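Proline dipeptidase (Streptococcus agalactiae, PDB 3OOO) belongs to the M24B peptidase family and is probably a manganese-dependent hydrolase of dipeptides ending in proline, represented here by its N-terminal domain. Local coordinates at residues 8-13 with 47-51. Numbering follows the deposited sequence.
Sequences IRHHLH and VYEDR
Helix 3-14 of the creatinase/prolidase N-terminal domain packs on the end of strand 44-48 and the turn after it, where Arg9 and His13, one helical turn apart, both bind the carbonyl oxygen of Glu49. In one of its two conformers, Arg9 NH1 donates to Glu49 O at 3.1 Å, the oxygen lying near the guanidinium plane. His13 NE2 donates to the same Glu49 O at 2.8 Å (N-H...O angle 151°). The two donors arrive from opposite faces of the carbonyl plane and, in this conformer, hold the oxygen between them. With CG anti to the backbone N (chi1 -169°), the Arg9 chain runs over the turn, its CG 3.1 Å from Tyr48 O, then bends at chi3 to bring NH1 to Glu49 O. The His13 ring lies with one face over Arg9 O and sets CD2 against Glu49 CB at 3.8 Å. On the side facing the sheet, Ile8 CG2 meets Val47 CG1 at 3.9 Å, the side chains crossing at about a right angle; Leu12 CD1 is 4.4 Å from Val47 CG1 and also rests against Val47 O. Ile8 and Val47 also touch Phe22, and Leu12 touches Ala20, both on strand 19-22. Within the turn, Arg51 NE and NH2 form a salt bridge with Asp50, each nitrogen bonding one carboxylate oxygen. Such a helix, packed on a mixed sheet, is characteristic of the alpha/beta creatinase/prolidase N-terminal domain.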
# COMPACT_ATOMS: atom_id res chain seq x y z
N ILE A 8 -21.50 8.88 4.59
CA ILE A 8 -20.79 7.80 3.90
C ILE A 8 -21.69 6.57 3.77
O ILE A 8 -21.77 5.97 2.70
CB ILE A 8 -19.45 7.46 4.59
CG1 ILE A 8 -18.48 8.63 4.45
CG2 ILE A 8 -18.83 6.17 4.01
CD1 ILE A 8 -17.26 8.53 5.32
N ARG A 9 -22.38 6.23 4.86
CA ARG A 9 -23.29 5.09 4.87
C ARG A 9 -24.38 5.23 3.81
O ARG A 9 -24.66 4.28 3.07
CB ARG A 9 -23.90 4.93 6.27
CG ARG A 9 -24.65 3.62 6.46
CD ARG A 9 -25.21 3.50 7.86
NE ARG A 9 -26.17 4.56 8.14
CZ ARG A 9 -27.44 4.53 7.75
NH1 ARG A 9 -27.90 3.49 7.06
NH2 ARG A 9 -28.24 5.54 8.04
N HIS A 10 -25.00 6.41 3.73
CA HIS A 10 -26.03 6.65 2.73
C HIS A 10 -25.47 6.64 1.31
O HIS A 10 -26.13 6.16 0.38
CB HIS A 10 -26.77 7.96 3.02
CG HIS A 10 -27.69 7.89 4.20
ND1 HIS A 10 -28.85 7.15 4.19
CD2 HIS A 10 -27.61 8.46 5.42
CE1 HIS A 10 -29.45 7.26 5.36
NE2 HIS A 10 -28.72 8.05 6.13
N HIS A 11 -24.25 7.13 1.16
CA HIS A 11 -23.57 7.14 -0.13
C HIS A 11 -23.32 5.73 -0.65
O HIS A 11 -23.37 5.49 -1.85
CB HIS A 11 -22.25 7.90 -0.04
CG HIS A 11 -21.41 7.77 -1.27
ND1 HIS A 11 -21.80 8.26 -2.49
CD2 HIS A 11 -20.19 7.21 -1.45
CE1 HIS A 11 -20.86 8.01 -3.38
NE2 HIS A 11 -19.87 7.36 -2.78
N LEU A 12 -23.03 4.79 0.26
CA LEU A 12 -22.86 3.40 -0.14
C LEU A 12 -24.10 2.88 -0.86
O LEU A 12 -23.98 2.06 -1.77
CB LEU A 12 -22.52 2.52 1.07
CG LEU A 12 -21.20 2.76 1.80
CD1 LEU A 12 -21.12 1.88 3.03
CD2 LEU A 12 -19.99 2.53 0.91
N HIS A 13 -25.29 3.37 -0.49
CA HIS A 13 -26.53 2.99 -1.19
C HIS A 13 -26.53 3.44 -2.66
O HIS A 13 -27.06 2.73 -3.53
CB HIS A 13 -27.78 3.51 -0.47
CG HIS A 13 -27.83 3.20 1.00
ND1 HIS A 13 -28.37 4.07 1.92
CD2 HIS A 13 -27.42 2.11 1.70
CE1 HIS A 13 -28.28 3.54 3.13
NE2 HIS A 13 -27.70 2.35 3.02
N VAL A 47 -17.30 0.56 7.74
CA VAL A 47 -18.53 1.34 7.60
C VAL A 47 -19.49 0.56 6.70
O VAL A 47 -19.31 0.48 5.49
CB VAL A 47 -18.25 2.75 7.03
CG1 VAL A 47 -19.56 3.54 6.85
CG2 VAL A 47 -17.28 3.50 7.93
N TYR A 48 -20.48 -0.06 7.34
CA TYR A 48 -21.51 -0.82 6.64
C TYR A 48 -22.61 0.10 6.17
O TYR A 48 -22.81 1.17 6.72
CB TYR A 48 -22.12 -1.88 7.55
CG TYR A 48 -21.27 -3.11 7.77
CD1 TYR A 48 -21.25 -4.14 6.83
CD2 TYR A 48 -20.52 -3.26 8.94
CE1 TYR A 48 -20.49 -5.29 7.03
CE2 TYR A 48 -19.76 -4.40 9.15
CZ TYR A 48 -19.74 -5.41 8.20
OH TYR A 48 -18.98 -6.53 8.42
N GLU A 49 -23.34 -0.35 5.15
CA GLU A 49 -24.47 0.38 4.59
C GLU A 49 -25.69 0.41 5.51
O GLU A 49 -26.55 1.28 5.36
CB GLU A 49 -24.87 -0.26 3.25
CG GLU A 49 -25.30 -1.73 3.38
CD GLU A 49 -25.65 -2.42 2.07
OE1 GLU A 49 -25.78 -1.74 1.03
OE2 GLU A 49 -25.81 -3.66 2.10
N ASP A 50 -25.76 -0.52 6.47
CA ASP A 50 -27.01 -0.81 7.17
C ASP A 50 -26.94 -0.87 8.70
O ASP A 50 -27.89 -1.31 9.36
CB ASP A 50 -27.59 -2.14 6.64
CG ASP A 50 -26.64 -3.31 6.83
OD1 ASP A 50 -25.51 -3.10 7.31
OD2 ASP A 50 -27.02 -4.45 6.47
N ARG A 51 -25.82 -0.43 9.28
CA ARG A 51 -25.64 -0.48 10.73
C ARG A 51 -24.55 0.50 11.16
O ARG A 51 -23.90 1.11 10.32
CB ARG A 51 -25.32 -1.90 11.18
CG ARG A 51 -23.94 -2.41 10.75
CD ARG A 51 -23.88 -3.93 10.80
NE ARG A 51 -24.56 -4.54 9.66
CZ ARG A 51 -25.05 -5.78 9.64
NH1 ARG A 51 -24.97 -6.55 10.72
NH2 ARG A 51 -25.64 -6.25 8.55